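PDB 4NLM: Lmo1340 protein from Listeria monocytogenes, which is of unknown function but is probably a surface-anchored lipoprotein built round a six-bladed beta propeller. Local coordinates for residues Lys35-Val40 with Asn75-Lys80; Lys45-Val50 with Gly338-Lys343; Asp199-Asn204 with Asn222-Ala227. One frame throughout, in Å; residues are numbered along the deposited sequence. Where two conformers were deposited one is given.

Interaction 1. Residues Lys35-Val40 with Asn75-Lys80; sequences KEVQGV and NIYNEK
Across the ring of Tyr77 the N-terminal segment Lys35-Val40 is draped so that each part of the aromatic group meets a different kind of partner. CB of Lys35 lies over one face, 4.2 Å from the ring centroid and displaced toward the rim, a CH-pi contact. The opposite face rests on CG1 of Ile76, its own neighbour in sequence. The backbone of Glu36 runs along the edge, where Glu36 O comes to 3.5 Å from Tyr77 CD1.

Apolar contacts continue along the segments. Val37 CG2 meets Ile76 CD1 obliquely, and these two side chains both also touch Leu355 of strand 352-357. Further along, Val40 CG1 packs at 3.6 Å against CB of Glu79; with CG anti to the carbonyl carbon (chi1 -52°) and the chain extended beyond it, Glu79 slides past the valine in the opposite direction.

The segment Asn75-Lys80 is the tight connection between the antiparallel strands 68-75 and 81-87 of a propeller blade, and Lys35-Val40 leads into strand 40-41, which pairs in parallel with strand 352-357 of the adjoining sheet. Asn75 OD1 holds the connection in shape: it accepts from Tyr77 N, an Asx turn, and from Asn78 N, which makes an Asx motif, the two donors arriving from opposite faces of the amide plane.

Among polar contacts across the segments, a direct bond runs from Gln38 N to Ile76 O, 2.8 Å long and in the carbonyl plane. Three waters add bridges. One molecule donates to Glu36 O and Tyr77 O; another donates to Gln38 O and Asn75 O; a third sits 2.6 Å from Tyr77 OH and gives a weak bond to Lys35 O. The carboxylate of Glu36 turns instead to the hydroxyl of Tyr353.

Interaction 2. Residues Lys45-Val50 with Gly338-Lys343; sequences KEFQRV and GYLFDK
Leu340 is the residue on which the strand start and the turn Gly338-Phe341 lock together, and both its branches take part. CD1 lies 3.8 Å from CE2 of the Phe47 ring, the two side chains sliding past each other in opposite directions. CD2 makes the closer approach to Gln48 O, at 3.5 Å. Phe47 reaches this position because its CG is anti to the backbone N (chi1 174°), which also sets one face of the ring against Arg49 N and brings its rim toward CB of Asp342.

The close-packed half lies around Val50. Its N-H gives a bond of 2.9 Å to Leu340 O, fairly straight at 160°, although the donor is tilted from the carbonyl plane. Its side chain crosses that of Phe341 at about a right angle, CB to CB at 3.8 Å, while Val50 O sits at the edge of the Phe341 ring. Phe341 O is pressed against Val50, 3.3 Å from CB, and is buried with no polar partner.

Toward solvent the grip slackens. The chain of Arg49 bends at chi3 (65°) to bring NH2 to Tyr339 O at 3.0 Å, a weak bond because of its poor angle, with the oxygen lying at the edge of the guanidinium group. A water beside it accepts from Arg49 NH1 and returns only a weak bond to Tyr339 O.

The type I turn lies in the loop between strands 334-337 and 343-346 of one blade, whereas strand 47-55, with a classic beta bulge where Gln48 and Arg49 face Gln62, begins the next. Between these sheets Val50 packs on Leu336 and Val59, and Ile356 of strand 352-357 meets Phe47, Val50 and Asp342.

Interaction 3. Residues Asp199-Asn204 with Asn222-Ala227; sequences DDELGN and NIMQFA
Gly203 and Ile223 form an antiparallel hydrogen-bonded pair whose two backbone bonds run from Gly203 N to Ile223 O at 2.9 Å and from Ile223 N to Gly203 O at 2.8 Å. Ile223 O also accepts from the side chain of Asn193.

A side-chain bond extends this pairing: Asn222 N donates to Asn204 OD1 at 2.9 Å, approaching from above the plane of the amide. The two asparagine side chains lie side by side and point the same way, their amide planes 62° apart. Water joins them, donating to Asn222 OD1 and accepting from Asn204 ND2.

Van der Waals contact is made at the other end. Selenomethionine Met224, with CG anti to the backbone N (chi1 178°), crosses Glu201 obliquely; its CG lies 3.7 Å from Glu201 CG, and CE is 3.5 Å from Glu201 OE1, whose hydrogen bond goes to Thr270. Leu202 CD2 lies against the backbone at Asn222 O, 3.5 Å away, and 4.2 Å from Met224 CB.

Asn222 and Ile223 both face Gly203, a G1 beta bulge. It ends the hairpin of strands 203-209 and 212-223 where the chain turns a corner into strand 225-229, the passage from one propeller blade to the next.

In the fold
From the N terminus, the first segment, 35-40, meets the turn 75-80, so that interaction 1 closes a loop containing the first three strands of the sheet that starts at strand 47-55. Before that loop is complete the chain passes through 45-50, which waits for 338-343 near the C-terminal end; interaction 2 therefore crosses interaction 1, their centres about 15 Å apart. Together they fasten the first four-stranded sheet to the sheet shared by both chain ends, consistent with closure of the propeller ring. Interaction 3 is local, nested inside the long loop of interaction 2, and lies on the opposite side of the chain's centre, its own centre about 31 Å from that of interaction 2.

Interaction 1. Residues Lys35-Val40 with Asn75-Lys80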
loop_
_atom_site.group_PDB
_atom_site.type_symbol
_atom_site.label_atom_id
_atom_site.label_comp_id
_atom_site.label_asym_id
_atom_site.label_seq_id
_atom_site.Cartn_x
_atom_site.Cartn_y
_atom_site.Cartn_z
ATOM N N LYS A 35 13.536 -24.426 -0.664
ATOM C CA LYS A 35 14.206 -23.356 -1.456
ATOM C C LYS A 35 14.304 -22.059 -0.672
ATOM O O LYS A 35 13.379 -21.702 0.060
ATOM C CB LYS A 35 13.438 -23.073 -2.750
ATOM C CG LYS A 35 13.453 -24.193 -3.774
ATOM C CD LYS A 35 12.696 -23.784 -5.030
ATOM C CE LYS A 35 12.676 -24.907 -6.058
ATOM N NZ LYS A 35 11.905 -24.548 -7.281
ATOM N N GLU A 36 15.426 -21.360 -0.829
ATOM C CA GLU A 36 15.601 -20.054 -0.207
ATOM C C GLU A 36 15.835 -18.984 -1.263
ATOM O O GLU A 36 16.406 -19.243 -2.328
ATOM C CB GLU A 36 16.758 -20.048 0.786
ATOM C CG GLU A 36 16.471 -20.835 2.055
ATOM C CD GLU A 36 17.625 -20.767 3.028
ATOM O OE1 GLU A 36 18.737 -21.189 2.658
ATOM O OE2 GLU A 36 17.412 -20.306 4.162
ATOM N N VAL A 37 15.376 -17.782 -0.943
ATOM C CA VAL A 37 15.553 -16.628 -1.795
ATOM C C VAL A 37 16.997 -16.425 -2.198
ATOM O O VAL A 37 17.914 -16.489 -1.366
ATOM C CB VAL A 37 15.037 -15.353 -1.102
ATOM C CG1 VAL A 37 15.460 -14.098 -1.843
ATOM C CG2 VAL A 37 13.513 -15.418 -0.962
ATOM N N GLN A 38 17.189 -16.214 -3.496
ATOM C CA GLN A 38 18.485 -15.878 -4.058
ATOM C C GLN A 38 18.375 -14.457 -4.560
ATOM O O GLN A 38 17.388 -14.093 -5.187
ATOM C CB GLN A 38 18.852 -16.779 -5.235
ATOM C CG GLN A 38 18.999 -18.242 -4.877
ATOM C CD GLN A 38 19.636 -19.058 -5.987
ATOM O OE1 GLN A 38 19.972 -18.533 -7.051
ATOM N NE2 GLN A 38 19.813 -20.350 -5.739
ATOM N N GLY A 39 19.362 -13.638 -4.243
ATOM C CA GLY A 39 19.377 -12.278 -4.744
ATOM C C GLY A 39 20.096 -12.081 -6.059
ATOM O O GLY A 39 20.875 -12.925 -6.508
ATOM N N VAL A 40 19.799 -10.956 -6.682
ATOM C CA VAL A 40 20.491 -10.529 -7.898
ATOM C C VAL A 40 21.182 -9.211 -7.604
ATOM O O VAL A 40 20.702 -8.434 -6.800
ATOM C CB VAL A 40 19.561 -10.319 -9.106
ATOM C CG1 VAL A 40 18.968 -11.639 -9.537
ATOM C CG2 VAL A 40 18.503 -9.258 -8.829
ATOM N N ASN A 75 12.043 -13.750 -10.604
ATOM C CA ASN A 75 11.804 -14.919 -9.756
ATOM C C ASN A 75 12.739 -14.833 -8.546
ATOM O O ASN A 75 13.925 -14.588 -8.721
ATOM C CB ASN A 75 12.071 -16.198 -10.560
ATOM C CG ASN A 75 11.743 -17.454 -9.793
ATOM O OD1 ASN A 75 12.437 -17.835 -8.848
ATOM N ND2 ASN A 75 10.668 -18.101 -10.182
ATOM N N ILE A 76 12.200 -15.021 -7.347
ATOM C CA ILE A 76 12.973 -14.839 -6.116
ATOM C C ILE A 76 13.902 -15.985 -5.766
ATOM O O ILE A 76 14.743 -15.829 -4.876
ATOM C CB ILE A 76 12.060 -14.555 -4.912
ATOM C CG1 ILE A 76 11.301 -15.820 -4.481
ATOM C CG2 ILE A 76 11.095 -13.408 -5.190
ATOM C CD1 ILE A 76 10.359 -15.610 -3.308
ATOM N N TYR A 77 13.748 -17.109 -6.461
ATOM C CA TYR A 77 14.558 -18.295 -6.185
ATOM C C TYR A 77 15.616 -18.602 -7.232
ATOM O O TYR A 77 16.684 -19.102 -6.889
ATOM C CB TYR A 77 13.668 -19.545 -6.031
ATOM C CG TYR A 77 12.682 -19.470 -4.892
ATOM C CD1 TYR A 77 13.126 -19.315 -3.582
ATOM C CD2 TYR A 77 11.314 -19.557 -5.108
ATOM C CE1 TYR A 77 12.237 -19.246 -2.528
ATOM C CE2 TYR A 77 10.417 -19.498 -4.054
ATOM C CZ TYR A 77 10.885 -19.335 -2.772
ATOM O OH TYR A 77 10.000 -19.270 -1.719
ATOM N N ASN A 78 15.348 -18.294 -8.490
ATOM C CA ASN A 78 16.278 -18.675 -9.540
ATOM C C ASN A 78 16.814 -17.529 -10.401
ATOM O O ASN A 78 17.501 -17.773 -11.393
ATOM C CB ASN A 78 15.645 -19.800 -10.372
ATOM C CG ASN A 78 14.413 -19.336 -11.123
ATOM O OD1 ASN A 78 14.321 -18.180 -11.493
ATOM N ND2 ASN A 78 13.457 -20.243 -11.341
ATOM N N GLU A 79 16.447 -16.296 -10.047
ATOM C CA GLU A 79 16.965 -15.074 -10.684
ATOM C C GLU A 79 16.490 -14.855 -12.101
ATOM O O GLU A 79 16.965 -13.945 -12.758
ATOM C CB GLU A 79 18.501 -15.043 -10.645
ATOM C CG GLU A 79 19.101 -15.271 -9.261
ATOM C CD GLU A 79 20.616 -15.398 -9.302
ATOM O OE1 GLU A 79 21.254 -14.900 -10.252
ATOM O OE2 GLU A 79 21.183 -16.016 -8.384
ATOM N N LYS A 80 15.535 -15.642 -12.581
ATOM C CA LYS A 80 15.064 -15.428 -13.944
ATOM C C LYS A 80 14.250 -14.145 -14.039
ATOM O O LYS A 80 13.412 -13.866 -13.181
ATOM C CB LYS A 80 14.217 -16.595 -14.455
ATOM C CG LYS A 80 13.976 -16.506 -15.966
ATOM C CD LYS A 80 13.270 -17.703 -16.562
ATOM C CE LYS A 80 13.180 -17.570 -18.078
ATOM N NZ LYS A 80 12.406 -18.674 -18.706
HETATM O O HOH W 1 10.746 -19.790 0.756
HETATM O O HOH W 2 16.971 -20.749 -4.661
HETATM O O HOH W 3 16.284 -15.011 -7.500
#

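Interaction 2. Residues Lys45-Val50 with Gly338-Lys343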
loop_
_atom_site.group_PDB
_atom_site.type_symbol
_atom_site.label_atom_id
_atom_site.label_comp_id
_atom_site.label_asym_id
_atom_site.label_seq_id
_atom_site.Cartn_x
_atom_site.Cartn_y
_atom_site.Cartn_z
ATOM N N LYS A 45 22.376 2.974 -8.850
ATOM C CA LYS A 45 21.637 4.031 -9.534
ATOM C C LYS A 45 20.661 3.491 -10.579
ATOM O O LYS A 45 19.702 4.170 -10.958
ATOM C CB LYS A 45 22.606 5.051 -10.132
ATOM C CG LYS A 45 23.314 5.888 -9.068
ATOM C CD LYS A 45 22.289 6.504 -8.129
ATOM C CE LYS A 45 22.940 7.164 -6.926
ATOM N NZ LYS A 45 21.915 7.661 -5.967
ATOM N N GLU A 46 20.885 2.252 -10.998
ATOM C CA GLU A 46 20.031 1.589 -11.981
ATOM C C GLU A 46 18.772 1.000 -11.313
ATOM O O GLU A 46 17.691 1.087 -11.843
ATOM C CB GLU A 46 20.811 0.486 -12.670
ATOM C CG GLU A 46 20.041 -0.229 -13.734
ATOM C CD GLU A 46 20.852 -1.210 -14.560
ATOM O OE1 GLU A 46 22.092 -1.270 -14.458
ATOM O OE2 GLU A 46 20.194 -1.928 -15.346
ATOM N N PHE A 47 18.930 0.416 -10.132
ATOM C CA PHE A 47 17.809 -0.170 -9.395
ATOM C C PHE A 47 16.943 0.976 -8.923
ATOM O O PHE A 47 17.444 1.918 -8.320
ATOM C CB PHE A 47 18.352 -0.945 -8.198
ATOM C CG PHE A 47 17.278 -1.495 -7.261
ATOM C CD1 PHE A 47 16.209 -2.263 -7.732
ATOM C CD2 PHE A 47 17.340 -1.235 -5.918
ATOM C CE1 PHE A 47 15.271 -2.750 -6.876
ATOM C CE2 PHE A 47 16.397 -1.734 -5.044
ATOM C CZ PHE A 47 15.356 -2.490 -5.524
ATOM N N GLN A 48 15.651 0.902 -9.229
ATOM C CA GLN A 48 14.692 1.888 -8.729
ATOM C C GLN A 48 14.008 1.294 -7.492
ATOM O O GLN A 48 14.107 1.799 -6.391
ATOM C CB GLN A 48 13.715 2.346 -9.815
ATOM C CG GLN A 48 14.429 2.888 -11.035
ATOM C CD GLN A 48 15.273 4.098 -10.681
ATOM O OE1 GLN A 48 14.773 5.066 -10.108
ATOM N NE2 GLN A 48 16.553 4.031 -10.984
ATOM N N ARG A 49 13.262 0.207 -7.669
ATOM C CA ARG A 49 12.653 -0.480 -6.552
ATOM C C ARG A 49 12.042 -1.795 -6.991
ATOM O O ARG A 49 11.867 -2.050 -8.179
ATOM C CB ARG A 49 11.536 0.357 -5.929
ATOM C CG ARG A 49 10.345 0.571 -6.870
ATOM C CD ARG A 49 9.180 1.300 -6.225
ATOM N NE ARG A 49 9.537 2.660 -5.867
ATOM C CZ ARG A 49 9.863 3.085 -4.646
ATOM N NH1 ARG A 49 10.168 4.354 -4.477
ATOM N NH2 ARG A 49 9.855 2.273 -3.587
ATOM N N VAL A 50 11.746 -2.653 -6.003
ATOM C CA VAL A 50 10.778 -3.734 -6.179
ATOM C C VAL A 50 9.426 -3.128 -5.811
ATOM O O VAL A 50 9.242 -2.585 -4.741
ATOM C CB VAL A 50 11.112 -4.935 -5.302
ATOM C CG1 VAL A 50 9.963 -5.925 -5.240
ATOM C CG2 VAL A 50 12.369 -5.606 -5.846
ATOM N N GLY A 338 11.470 -3.049 3.405
ATOM C CA GLY A 338 12.367 -1.913 3.099
ATOM C C GLY A 338 11.692 -0.873 2.263
ATOM O O GLY A 338 10.699 -1.157 1.563
ATOM N N TYR A 339 12.274 0.319 2.227
ATOM C CA TYR A 339 11.726 1.363 1.401
ATOM C C TYR A 339 11.725 0.994 -0.073
ATOM O O TYR A 339 10.861 1.501 -0.826
ATOM C CB TYR A 339 12.493 2.691 1.615
ATOM C CG TYR A 339 12.157 3.303 2.964
ATOM C CD1 TYR A 339 10.933 3.933 3.161
ATOM C CD2 TYR A 339 13.003 3.192 4.033
ATOM C CE1 TYR A 339 10.569 4.434 4.382
ATOM C CE2 TYR A 339 12.668 3.721 5.279
ATOM C CZ TYR A 339 11.454 4.350 5.440
ATOM O OH TYR A 339 11.071 4.876 6.645
ATOM N N LEU A 340 12.646 0.126 -0.508
ATOM C CA LEU A 340 12.716 -0.302 -1.900
ATOM C C LEU A 340 12.287 -1.778 -2.077
ATOM O O LEU A 340 12.446 -2.321 -3.168
ATOM C CB LEU A 340 14.110 -0.083 -2.466
ATOM C CG LEU A 340 14.611 1.334 -2.359
ATOM C CD1 LEU A 340 15.973 1.413 -3.020
ATOM C CD2 LEU A 340 13.664 2.354 -2.980
ATOM N N PHE A 341 11.822 -2.422 -0.991
ATOM C CA PHE A 341 11.423 -3.829 -0.998
ATOM C C PHE A 341 12.533 -4.700 -1.567
ATOM O O PHE A 341 12.294 -5.635 -2.339
ATOM C CB PHE A 341 10.087 -4.062 -1.753
ATOM C CG PHE A 341 8.850 -3.601 -1.030
ATOM C CD1 PHE A 341 8.747 -3.557 0.333
ATOM C CD2 PHE A 341 7.728 -3.289 -1.775
ATOM C CE1 PHE A 341 7.575 -3.136 0.945
ATOM C CE2 PHE A 341 6.554 -2.886 -1.175
ATOM C CZ PHE A 341 6.460 -2.814 0.192
ATOM N N ASP A 342 13.759 -4.436 -1.100
ATOM C CA ASP A 342 14.912 -5.168 -1.572
ATOM C C ASP A 342 15.333 -6.340 -0.697
ATOM O O ASP A 342 16.279 -7.053 -1.040
ATOM C CB ASP A 342 16.102 -4.202 -1.762
ATOM C CG ASP A 342 16.491 -3.499 -0.501
ATOM O OD1 ASP A 342 15.668 -3.157 0.345
ATOM O OD2 ASP A 342 17.699 -3.263 -0.332
ATOM N N LYS A 343 14.591 -6.562 0.386
ATOM C CA LYS A 343 14.795 -7.695 1.287
ATOM C C LYS A 343 13.496 -8.473 1.457
ATOM O O LYS A 343 12.410 -7.944 1.247
ATOM C CB LYS A 343 15.366 -7.240 2.645
ATOM C CG LYS A 343 16.721 -6.586 2.507
ATOM C CD LYS A 343 17.415 -6.199 3.810
ATOM C CE LYS A 343 18.661 -5.329 3.573
ATOM N NZ LYS A 343 19.469 -5.822 2.426
HETATM O O HOH W 4 10.665 4.744 -1.521
#

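Interaction 3. Residues Asp199-Asn204 with Asn222-Ala227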
loop_
_atom_site.group_PDB
_atom_site.type_symbol
_atom_site.label_atom_id
_atom_site.label_comp_id
_atom_site.label_asym_id
_atom_site.label_seq_id
_atom_site.Cartn_x
_atom_site.Cartn_y
_atom_site.Cartn_z
ATOM N N ASP A 199 -6.006 19.766 9.913
ATOM C CA ASP A 199 -4.843 19.425 10.729
ATOM C C ASP A 199 -5.169 18.439 11.848
ATOM O O ASP A 199 -4.274 17.978 12.544
ATOM C CB ASP A 199 -4.242 20.695 11.328
ATOM C CG ASP A 199 -3.835 21.713 10.264
ATOM O OD1 ASP A 199 -3.714 21.325 9.077
ATOM O OD2 ASP A 199 -3.636 22.904 10.615
ATOM N N ASP A 200 -6.446 18.124 12.023
ATOM C CA ASP A 200 -6.865 17.207 13.076
ATOM C C ASP A 200 -6.265 15.808 12.930
ATOM O O ASP A 200 -6.121 15.291 11.826
ATOM C CB ASP A 200 -8.394 17.084 13.103
ATOM C CG ASP A 200 -9.076 18.332 13.643
ATOM O OD1 ASP A 200 -8.383 19.266 14.117
ATOM O OD2 ASP A 200 -10.324 18.376 13.602
ATOM N N GLU A 201 -5.879 15.209 14.051
ATOM C CA GLU A 201 -5.380 13.852 14.037
ATOM C C GLU A 201 -6.529 12.847 13.839
ATOM O O GLU A 201 -6.377 11.848 13.134
ATOM C CB GLU A 201 -4.652 13.562 15.332
ATOM C CG GLU A 201 -3.939 12.225 15.307
ATOM C CD GLU A 201 -2.843 12.150 16.344
ATOM O OE1 GLU A 201 -3.117 11.557 17.392
ATOM O OE2 GLU A 201 -1.740 12.731 16.133
ATOM N N LEU A 202 -7.659 13.125 14.489
ATOM C CA LEU A 202 -8.837 12.266 14.435
ATOM C C LEU A 202 -9.926 12.761 13.515
ATOM O O LEU A 202 -10.067 13.939 13.285
ATOM C CB LEU A 202 -9.471 12.117 15.851
ATOM C CG LEU A 202 -8.751 11.480 17.028
ATOM C CD1 LEU A 202 -9.504 11.684 18.320
ATOM C CD2 LEU A 202 -8.615 10.011 16.741
ATOM N N GLY A 203 -10.728 11.833 13.032
ATOM C CA GLY A 203 -11.924 12.139 12.250
ATOM C C GLY A 203 -12.981 11.105 12.557
ATOM O O GLY A 203 -12.833 10.314 13.477
ATOM N N ASN A 204 -14.059 11.115 11.789
ATOM C CA ASN A 204 -15.127 10.135 11.940
ATOM C C ASN A 204 -15.258 9.382 10.630
ATOM O O ASN A 204 -15.198 9.990 9.564
ATOM C CB ASN A 204 -16.410 10.853 12.339
ATOM C CG ASN A 204 -16.296 11.467 13.712
ATOM O OD1 ASN A 204 -16.169 10.747 14.692
ATOM N ND2 ASN A 204 -16.301 12.792 13.790
ATOM N N ASN A 222 -14.257 8.875 15.840
ATOM C CA ASN A 222 -12.964 9.192 16.451
ATOM C C ASN A 222 -11.825 8.238 16.111
ATOM O O ASN A 222 -11.212 7.627 16.982
ATOM C CB ASN A 222 -13.167 9.289 17.958
ATOM C CG ASN A 222 -14.228 10.293 18.336
ATOM O OD1 ASN A 222 -14.213 11.448 17.879
ATOM N ND2 ASN A 222 -15.169 9.861 19.142
ATOM N N ILE A 223 -11.500 8.201 14.831
ATOM C CA ILE A 223 -10.462 7.352 14.288
ATOM C C ILE A 223 -9.338 8.174 13.666
ATOM O O ILE A 223 -9.582 9.185 13.001
ATOM C CB ILE A 223 -11.074 6.420 13.228
ATOM C CG1 ILE A 223 -12.107 5.492 13.887
ATOM C CG2 ILE A 223 -10.005 5.631 12.496
ATOM C CD1 ILE A 223 -11.611 4.730 15.087
HETATM N N MSE A 224 -8.102 7.760 13.898
HETATM C CA MSE A 224 -6.950 8.438 13.309
HETATM C C MSE A 224 -6.575 7.927 11.934
HETATM O O MSE A 224 -6.289 8.720 11.048
HETATM C CB MSE A 224 -5.757 8.272 14.268
HETATM C CG MSE A 224 -4.484 8.889 13.749
HETATM SE SE MSE A 224 -3.009 8.377 14.924
HETATM C CE MSE A 224 -3.891 8.216 16.634
ATOM N N GLN A 225 -6.608 6.610 11.729
ATOM C CA GLN A 225 -6.150 6.040 10.479
ATOM C C GLN A 225 -6.967 4.764 10.288
ATOM O O GLN A 225 -7.365 4.144 11.280
ATOM C CB GLN A 225 -4.648 5.711 10.590
ATOM C CG GLN A 225 -4.003 5.281 9.285
ATOM C CD GLN A 225 -2.501 5.171 9.420
ATOM O OE1 GLN A 225 -1.888 5.996 10.083
ATOM N NE2 GLN A 225 -1.906 4.221 8.744
ATOM N N PHE A 226 -7.187 4.319 9.053
ATOM C CA PHE A 226 -7.937 3.090 8.817
ATOM C C PHE A 226 -7.421 2.460 7.549
ATOM O O PHE A 226 -6.747 3.093 6.743
ATOM C CB PHE A 226 -9.426 3.362 8.749
ATOM C CG PHE A 226 -9.859 4.021 7.479
ATOM C CD1 PHE A 226 -9.703 5.377 7.288
ATOM C CD2 PHE A 226 -10.439 3.276 6.470
ATOM C CE1 PHE A 226 -10.093 5.987 6.116
ATOM C CE2 PHE A 226 -10.817 3.871 5.295
ATOM C CZ PHE A 226 -10.640 5.227 5.114
ATOM N N ALA A 227 -7.784 1.192 7.372
ATOM C CA ALA A 227 -7.433 0.455 6.165
ATOM C C ALA A 227 -8.451 -0.667 6.008
ATOM O O ALA A 227 -9.018 -1.112 6.992
ATOM C CB ALA A 227 -5.992 -0.080 6.223
HETATM O O HOH W 5 -13.143 12.810 15.749
HETATM O O HOH W 6 -15.013 13.686 16.575
#